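Local coordinates for Lmo1499 protein (Listeria monocytogenes, PDB 4IIW) that probably acts as a lytic transglycosylase of the MltG family, cleaving nascent peptidoglycan strands within the chain to end their elongation, at residues B[125-130]-B[136-141]; B[145-150]-B[192-197]. One frame throughout, in Å; residues are numbered along the deposited sequence.

In the fold
Contacts 1 and 2 come in series along the chain: the pair 125-130/136-141 is complete before 145-150 meets 192-197, and their centres lie about 13 Å apart. Contact 1 joins helix 119-129 to helix 135-143, and contact 2 joins the next helix, 145-154, to helix 190-204. Ile126 CD1 lies 3.9 Å from Ile193 CG2, and Ile126 CG1 lies 4.1 Å from CE of the selenomethionine Met197. A second junction lies at Thr141, whose CG2 is 3.9 Å from Ile194 CD1. The contacts thus tie four helices, 119-129, 135-143, 145-154 and 190-204, into one packed group, with helix 190-204 shared by both neighbourhoods, away from Glu232, which is probably important for catalysis.

Contact 1: residues B[125-130]-B[136-141]; sequences RIVAYQ and ADVLKT
Val138 presents both of its methyl groups to helix 119-129, one to Ile126 and the other to Val127. The closer approach is that of Val138 CG1 to Ile126 CD1, at 4.1 Å. In Val138, CG1 is anti to the backbone N (chi1 173°) and CG2 lies beside that N, which turns CG1 to Ile126 and CG2 to Val127. The buried part of the contact is Ile126 with Val138: the CD1 end of Ile126 meets CG1 of Val138, the two side chains running obliquely to each other. Ala123 of the same helix 119-129 and Ala190 of helix 190-204 also touch Val138, and Leu133 of the intervening loop touches Ile126.

The Val127 side is looser. Val127 is partly exposed and loses less surface to 136-141, 17 Å² against 35 Å² for Ile126; its CG2 makes a marginal contact with CG2 of Val138, at 4.5 Å. Ala136 and Asp137, at the start of 136-141, face solvent. The nearest CA atoms, of Val127 and Val138, are 8.1 Å apart, so the side chains make the contact; the two segments bury 108 Å² in all.

No hydrogen bond spans the two segments. Between 125-130 and 136-141 the contact is thus aliphatic, held by burial of methyl groups and by shape rather than by polar bonds.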
ATOM      1  N   ARG B 125       2.309   0.126 -41.534  1.00 57.96           N
ATOM      2  CA  ARG B 125       0.862   0.206 -41.617  1.00 57.40           C
ATOM      3  C   ARG B 125       0.305  -1.197 -41.864  1.00 56.99           C
ATOM      4  O   ARG B 125      -0.715  -1.580 -41.263  1.00 57.86           O
ATOM      5  CB  ARG B 125       0.424   1.208 -42.687  1.00 56.49           C
ATOM      6  CG  ARG B 125       0.966   2.637 -42.455  1.00 59.33           C
ATOM      7  CD  ARG B 125       0.342   3.341 -41.250  1.00 64.12           C
ATOM      8  NE  ARG B 125      -0.847   4.116 -41.608  1.00 65.52           N
ATOM      9  CZ  ARG B 125      -0.978   5.439 -41.471  1.00 69.56           C
ATOM     10  NH1 ARG B 125      -2.110   6.032 -41.836  1.00 72.87           N
ATOM     11  NH2 ARG B 125      -0.010   6.173 -40.940  1.00 72.99           N
ATOM     12  N   ILE B 126       0.995  -1.976 -42.702  1.00 54.78           N
ATOM     13  CA  ILE B 126       0.578  -3.351 -42.988  1.00 53.27           C
ATOM     14  C   ILE B 126       0.600  -4.224 -41.727  1.00 56.44           C
ATOM     15  O   ILE B 126      -0.372  -4.926 -41.450  1.00 56.89           O
ATOM     16  CB  ILE B 126       1.454  -4.025 -44.074  1.00 51.13           C
ATOM     17  CG1 ILE B 126       1.125  -3.442 -45.449  1.00 48.09           C
ATOM     18  CG2 ILE B 126       1.196  -5.528 -44.079  1.00 46.89           C
ATOM     19  CD1 ILE B 126       2.037  -3.929 -46.621  1.00 45.24           C
ATOM     20  N   VAL B 127       1.712  -4.192 -40.985  1.00 58.17           N
ATOM     21  CA  VAL B 127       1.848  -4.981 -39.737  1.00 60.83           C
ATOM     22  C   VAL B 127       0.818  -4.566 -38.694  1.00 61.90           C
ATOM     23  O   VAL B 127       0.209  -5.417 -38.060  1.00 64.09           O
ATOM     24  CB  VAL B 127       3.305  -4.927 -39.164  1.00 63.14           C
ATOM     25  CG1 VAL B 127       3.332  -4.875 -37.636  1.00 66.69           C
ATOM     26  CG2 VAL B 127       4.127  -6.093 -39.726  1.00 62.05           C
ATOM     27  N   ALA B 128       0.616  -3.263 -38.533  1.00 60.87           N
ATOM     28  CA  ALA B 128      -0.384  -2.754 -37.608  1.00 62.44           C
ATOM     29  C   ALA B 128      -1.792  -3.282 -37.960  1.00 62.47           C
ATOM     30  O   ALA B 128      -2.589  -3.580 -37.081  1.00 65.39           O
ATOM     31  CB  ALA B 128      -0.378  -1.240 -37.626  1.00 60.53           C
ATOM     32  N   TYR B 129      -2.076  -3.394 -39.252  1.00 60.72           N
ATOM     33  CA  TYR B 129      -3.387  -3.835 -39.741  1.00 61.15           C
ATOM     34  C   TYR B 129      -3.571  -5.348 -39.708  1.00 62.12           C
ATOM     35  O   TYR B 129      -4.662  -5.825 -39.400  1.00 62.05           O
ATOM     36  CB  TYR B 129      -3.613  -3.310 -41.175  1.00 58.84           C
ATOM     37  CG  TYR B 129      -4.774  -3.935 -41.934  1.00 58.61           C
ATOM     38  CD1 TYR B 129      -4.557  -4.965 -42.838  1.00 60.39           C
ATOM     39  CD2 TYR B 129      -6.068  -3.476 -41.774  1.00 60.81           C
ATOM     40  CE1 TYR B 129      -5.598  -5.529 -43.550  1.00 61.28           C
ATOM     41  CE2 TYR B 129      -7.122  -4.042 -42.475  1.00 62.70           C
ATOM     42  CZ  TYR B 129      -6.876  -5.069 -43.366  1.00 63.51           C
ATOM     43  OH  TYR B 129      -7.913  -5.638 -44.083  1.00 64.46           O
ATOM     44  N   GLN B 130      -2.518  -6.090 -40.057  1.00 62.61           N
ATOM     45  CA  GLN B 130      -2.558  -7.550 -40.060  1.00 63.74           C
ATOM     46  C   GLN B 130      -1.414  -7.984 -39.132  1.00 65.77           C
ATOM     47  O   GLN B 130      -0.319  -8.301 -39.590  1.00 65.35           O
ATOM     48  CB  GLN B 130      -2.409  -8.093 -41.494  1.00 61.45           C
ATOM     49  CG  GLN B 130      -3.161  -9.427 -41.811  1.00 63.07           C
ATOM     50  CD  GLN B 130      -2.575 -10.675 -41.143  1.00 68.20           C
ATOM     51  OE1 GLN B 130      -2.436 -10.752 -39.907  1.00 75.01           O
ATOM     52  NE2 GLN B 130      -2.280 -11.688 -41.962  1.00 65.85           N
ATOM     53  N   ALA B 136       9.902  -7.802 -40.731  1.00 68.21           N
ATOM     54  CA  ALA B 136      11.041  -8.326 -41.490  1.00 68.65           C
ATOM     55  C   ALA B 136      10.618  -9.122 -42.738  1.00 65.80           C
ATOM     56  O   ALA B 136      11.264  -9.023 -43.774  1.00 64.06           O
ATOM     57  CB  ALA B 136      11.942  -9.184 -40.578  1.00 71.32           C
ATOM     58  N   ASP B 137       9.534  -9.894 -42.627  1.00 65.54           N
ATOM     59  CA  ASP B 137       9.031 -10.724 -43.740  1.00 64.31           C
ATOM     60  C   ASP B 137       8.377  -9.895 -44.834  1.00 60.28           C
ATOM     61  O   ASP B 137       8.543 -10.185 -46.024  1.00 60.29           O
ATOM     62  CB  ASP B 137       7.998 -11.715 -43.237  1.00 64.88           C
ATOM     63  CG  ASP B 137       8.537 -12.630 -42.182  1.00 74.26           C
ATOM     64  OD1 ASP B 137       9.774 -12.624 -41.942  1.00 81.05           O
ATOM     65  OD2 ASP B 137       7.713 -13.360 -41.582  1.00 78.62           O
ATOM     66  N   VAL B 138       7.600  -8.897 -44.416  1.00 57.22           N
ATOM     67  CA  VAL B 138       6.933  -7.999 -45.327  1.00 52.78           C
ATOM     68  C   VAL B 138       7.970  -7.245 -46.132  1.00 53.66           C
ATOM     69  O   VAL B 138       7.784  -7.031 -47.319  1.00 52.96           O
ATOM     70  CB  VAL B 138       6.036  -6.995 -44.568  1.00 52.85           C
ATOM     71  CG1 VAL B 138       5.450  -5.934 -45.516  1.00 40.69           C
ATOM     72  CG2 VAL B 138       4.936  -7.736 -43.825  1.00 49.63           C
ATOM     73  N   LEU B 139       9.062  -6.830 -45.491  1.00 56.07           N
ATOM     74  CA  LEU B 139      10.141  -6.148 -46.217  1.00 55.96           C
ATOM     75  C   LEU B 139      10.809  -7.114 -47.190  1.00 56.15           C
ATOM     76  O   LEU B 139      11.130  -6.747 -48.320  1.00 55.73           O
ATOM     77  CB  LEU B 139      11.186  -5.549 -45.271  1.00 58.01           C
ATOM     78  CG  LEU B 139      10.834  -4.229 -44.575  1.00 58.14           C
ATOM     79  CD1 LEU B 139      12.008  -3.803 -43.728  1.00 53.93           C
ATOM     80  CD2 LEU B 139      10.458  -3.104 -45.570  1.00 48.94           C
ATOM     81  N   LYS B 140      11.031  -8.344 -46.751  1.00 57.77           N
ATOM     82  CA  LYS B 140      11.627  -9.339 -47.625  1.00 59.23           C
ATOM     83  C   LYS B 140      10.738  -9.609 -48.851  1.00 55.98           C
ATOM     84  O   LYS B 140      11.234  -9.700 -49.961  1.00 55.57           O
ATOM     85  CB  LYS B 140      11.874 -10.643 -46.881  1.00 61.67           C
ATOM     86  CG  LYS B 140      12.558 -11.679 -47.751  1.00 66.23           C
ATOM     87  CD  LYS B 140      12.937 -12.937 -46.970  1.00 71.81           C
ATOM     88  CE  LYS B 140      13.716 -13.893 -47.867  1.00 73.44           C
ATOM     89  NZ  LYS B 140      14.083 -15.145 -47.181  1.00 76.93           N
ATOM     90  N   THR B 141       9.433  -9.741 -48.639  1.00 53.46           N
ATOM     91  CA  THR B 141       8.533 -10.006 -49.743  1.00 52.87           C
ATOM     92  C   THR B 141       8.624  -8.867 -50.750  1.00 51.67           C
ATOM     93  O   THR B 141       8.722  -9.087 -51.947  1.00 50.93           O
ATOM     94  CB  THR B 141       7.056 -10.165 -49.285  1.00 51.93           C
ATOM     95  OG1 THR B 141       6.908 -11.324 -48.454  1.00 52.56           O
ATOM     96  CG2 THR B 141       6.156 -10.326 -50.482  1.00 50.57           C
TER

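Contact 2: residues B[145-150]-B[192-197]; sequences PEFVAS and QIITEM
Phe147 reaches from helix 145-154 with the far edge of its ring turned to Ile194 and Thr195 of helix 190-204. Its CG is anti to the backbone N (chi1 -180°), which extends the ring toward them; the CA atoms of Phe147 and Thr195, the closest pair, are 9.5 Å apart, a distance the extended side chain spans. CG2 of Ile194 and OG1 of Thr195 lie at the ring edge, near its plane and displaced to opposite sides of it; the contact is edge-on rather than over a face.

Around that edge the work is divided. CE2 of Phe147 meets the branch methyl CG2 of Ile194 at 3.5 Å, and CZ of Phe147 is 3.9 Å from the branching carbon CB of Ile194. Beside the CZ-CE1 bond, OG1 of Thr195 is 3.8 Å from both CZ and CE1 of Phe147. An oxygen near the ring plane faces the weakly positive C-H rim, probably a slightly favourable contact, though not a hydrogen bond. The stronger polar partner of Thr195 OG1 is the carbonyl O of Glu191, one turn earlier in its own helix.

The phenylalanine's backbone is itself engaged. Its N is hydrogen-bonded to OD2 of Asp144, just ahead of the helix, while OG of Ser150 donates to O of Phe147 at 2.6 Å, with a C=O...donor angle of 127° and the donor tilted from the carbonyl plane. Thr141 of helix 135-143 touches both Phe147 and Ile194, and Met142 touches Ile194.

The result is a long-range helix-helix contact, with 41 intervening residues, in which one extended aromatic residue packs edge-on against two consecutive residues and joins helix 145-154 to helix 190-204 in the helical part of this YceG-like fold.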
ATOM      1  N   PRO B 145      13.133 -11.202 -55.268  1.00 59.49           N
ATOM      2  CA  PRO B 145      13.265 -11.281 -56.724  1.00 59.29           C
ATOM      3  C   PRO B 145      12.079 -11.957 -57.420  1.00 58.42           C
ATOM      4  O   PRO B 145      11.592 -11.431 -58.429  1.00 57.68           O
ATOM      5  CB  PRO B 145      14.554 -12.097 -56.914  1.00 62.22           C
ATOM      6  CG  PRO B 145      15.361 -11.802 -55.731  1.00 62.08           C
ATOM      7  CD  PRO B 145      14.387 -11.571 -54.585  1.00 61.85           C
ATOM      8  N   GLU B 146      11.622 -13.103 -56.902  1.00 59.46           N
ATOM      9  CA  GLU B 146      10.471 -13.801 -57.500  1.00 58.42           C
ATOM     10  C   GLU B 146       9.169 -13.000 -57.336  1.00 54.81           C
ATOM     11  O   GLU B 146       8.327 -12.989 -58.230  1.00 54.13           O
ATOM     12  CB  GLU B 146      10.265 -15.208 -56.934  1.00 60.83           C
ATOM     13  CG  GLU B 146      11.292 -16.268 -57.357  1.00 68.17           C
ATOM     14  CD  GLU B 146      12.592 -16.196 -56.586  1.00 79.71           C
ATOM     15  OE1 GLU B 146      12.569 -15.843 -55.374  1.00 83.57           O
ATOM     16  OE2 GLU B 146      13.645 -16.523 -57.188  1.00 88.92           O
ATOM     17  N   PHE B 147       8.976 -12.342 -56.202  1.00 52.57           N
ATOM     18  CA  PHE B 147       7.769 -11.559 -56.064  1.00 49.78           C
ATOM     19  C   PHE B 147       7.795 -10.394 -57.047  1.00 49.32           C
ATOM     20  O   PHE B 147       6.787 -10.112 -57.697  1.00 47.50           O
ATOM     21  CB  PHE B 147       7.537 -11.041 -54.646  1.00 48.68           C
ATOM     22  CG  PHE B 147       6.275 -10.233 -54.527  1.00 45.66           C
ATOM     23  CD1 PHE B 147       5.037 -10.850 -54.597  1.00 45.38           C
ATOM     24  CD2 PHE B 147       6.318  -8.858 -54.416  1.00 46.41           C
ATOM     25  CE1 PHE B 147       3.844 -10.105 -54.536  1.00 45.71           C
ATOM     26  CE2 PHE B 147       5.134  -8.105 -54.356  1.00 46.33           C
ATOM     27  CZ  PHE B 147       3.898  -8.739 -54.415  1.00 44.13           C
ATOM     28  N   VAL B 148       8.950  -9.737 -57.171  1.00 50.39           N
ATOM     29  CA  VAL B 148       9.087  -8.593 -58.066  1.00 49.31           C
ATOM     30  C   VAL B 148       8.900  -9.035 -59.519  1.00 49.97           C
ATOM     31  O   VAL B 148       8.225  -8.361 -60.301  1.00 48.65           O
ATOM     32  CB  VAL B 148      10.439  -7.873 -57.863  1.00 51.42           C
ATOM     33  CG1 VAL B 148      10.616  -6.752 -58.872  1.00 48.99           C
ATOM     34  CG2 VAL B 148      10.545  -7.322 -56.426  1.00 51.27           C
ATOM     35  N   ALA B 149       9.468 -10.177 -59.885  1.00 51.30           N
ATOM     36  CA  ALA B 149       9.283 -10.665 -61.255  1.00 51.79           C
ATOM     37  C   ALA B 149       7.789 -10.915 -61.555  1.00 50.08           C
ATOM     38  O   ALA B 149       7.344 -10.660 -62.667  1.00 50.19           O
ATOM     39  CB  ALA B 149      10.095 -11.924 -61.501  1.00 52.66           C
ATOM     40  N   SER B 150       7.028 -11.393 -60.559  1.00 49.01           N
ATOM     41  CA  SER B 150       5.595 -11.683 -60.746  1.00 47.90           C
ATOM     42  C   SER B 150       4.803 -10.408 -60.978  1.00 46.65           C
ATOM     43  O   SER B 150       3.808 -10.433 -61.691  1.00 46.71           O
ATOM     44  CB  SER B 150       4.986 -12.493 -59.581  1.00 46.72           C
ATOM     45  OG  SER B 150       4.857 -11.742 -58.387  1.00 49.64           O
ATOM     46  N   GLN B 192      -0.511 -10.760 -51.161  1.00 45.67           N
ATOM     47  CA  GLN B 192      -1.847 -10.334 -51.599  1.00 43.25           C
ATOM     48  C   GLN B 192      -2.014  -8.847 -51.424  1.00 42.60           C
ATOM     49  O   GLN B 192      -2.511  -8.166 -52.309  1.00 42.23           O
ATOM     50  CB  GLN B 192      -2.973 -11.051 -50.827  1.00 44.44           C
ATOM     51  CG  GLN B 192      -4.363 -10.525 -51.210  1.00 43.83           C
ATOM     52  CD  GLN B 192      -5.570 -11.271 -50.599  1.00 49.26           C
ATOM     53  OE1 GLN B 192      -6.703 -10.811 -50.782  1.00 54.94           O
ATOM     54  NE2 GLN B 192      -5.343 -12.392 -49.874  1.00 36.63           N
ATOM     55  N   ILE B 193      -1.595  -8.351 -50.262  1.00 43.28           N
ATOM     56  CA  ILE B 193      -1.734  -6.947 -49.929  1.00 42.54           C
ATOM     57  C   ILE B 193      -0.922  -6.057 -50.858  1.00 43.38           C
ATOM     58  O   ILE B 193      -1.443  -5.088 -51.445  1.00 42.61           O
ATOM     59  CB  ILE B 193      -1.285  -6.698 -48.499  1.00 43.29           C
ATOM     60  CG1 ILE B 193      -2.208  -7.456 -47.531  1.00 43.58           C
ATOM     61  CG2 ILE B 193      -1.280  -5.200 -48.191  1.00 38.84           C
ATOM     62  CD1 ILE B 193      -1.786  -7.393 -46.062  1.00 36.21           C
ATOM     63  N   ILE B 194       0.357  -6.380 -50.995  1.00 43.82           N
ATOM     64  CA  ILE B 194       1.231  -5.604 -51.857  1.00 44.11           C
ATOM     65  C   ILE B 194       0.664  -5.612 -53.281  1.00 43.69           C
ATOM     66  O   ILE B 194       0.623  -4.585 -53.945  1.00 42.06           O
ATOM     67  CB  ILE B 194       2.674  -6.145 -51.803  1.00 45.58           C
ATOM     68  CG1 ILE B 194       3.217  -5.991 -50.379  1.00 45.98           C
ATOM     69  CG2 ILE B 194       3.578  -5.400 -52.773  1.00 43.88           C
ATOM     70  CD1 ILE B 194       4.407  -6.882 -50.080  1.00 49.29           C
ATOM     71  N   THR B 195       0.179  -6.764 -53.736  1.00 45.15           N
ATOM     72  CA  THR B 195      -0.367  -6.842 -55.083  1.00 45.36           C
ATOM     73  C   THR B 195      -1.500  -5.845 -55.258  1.00 45.64           C
ATOM     74  O   THR B 195      -1.571  -5.194 -56.287  1.00 47.71           O
ATOM     75  CB  THR B 195      -0.834  -8.265 -55.456  1.00 46.63           C
ATOM     76  OG1 THR B 195       0.286  -9.149 -55.429  1.00 49.84           O
ATOM     77  CG2 THR B 195      -1.488  -8.310 -56.876  1.00 43.26           C
ATOM     78  N   GLU B 196      -2.375  -5.703 -54.274  1.00 45.43           N
ATOM     79  CA  GLU B 196      -3.483  -4.756 -54.428  1.00 47.12           C
ATOM     80  C   GLU B 196      -3.002  -3.313 -54.566  1.00 46.31           C
ATOM     81  O   GLU B 196      -3.610  -2.517 -55.272  1.00 48.19           O
ATOM     82  CB  GLU B 196      -4.492  -4.862 -53.287  1.00 47.84           C
ATOM     83  CG  GLU B 196      -5.272  -6.147 -53.318  1.00 52.41           C
ATOM     84  CD  GLU B 196      -6.143  -6.262 -54.558  1.00 56.44           C
ATOM     85  OE1 GLU B 196      -7.047  -5.412 -54.747  1.00 56.06           O
ATOM     86  OE2 GLU B 196      -5.938  -7.221 -55.329  1.00 60.35           O
HETATM   87  N   MSE B 197      -1.904  -2.986 -53.911  1.00 45.61           N
HETATM   88  CA  MSE B 197      -1.363  -1.642 -53.986  1.00 44.53           C
HETATM   89  C   MSE B 197      -0.712  -1.422 -55.344  1.00 43.82           C
HETATM   90  O   MSE B 197      -0.814  -0.318 -55.914  1.00 46.12           O
HETATM   91  CB  MSE B 197      -0.368  -1.407 -52.867  1.00 44.21           C
HETATM   92  CG  MSE B 197      -0.978  -1.586 -51.480  1.00 46.19           C
HETATM   93 SE   MSE B 197       0.334  -1.317 -50.048  0.91 45.22          SE
HETATM   94  CE  MSE B 197      -0.822  -1.689 -48.545  1.00 40.39           C
TER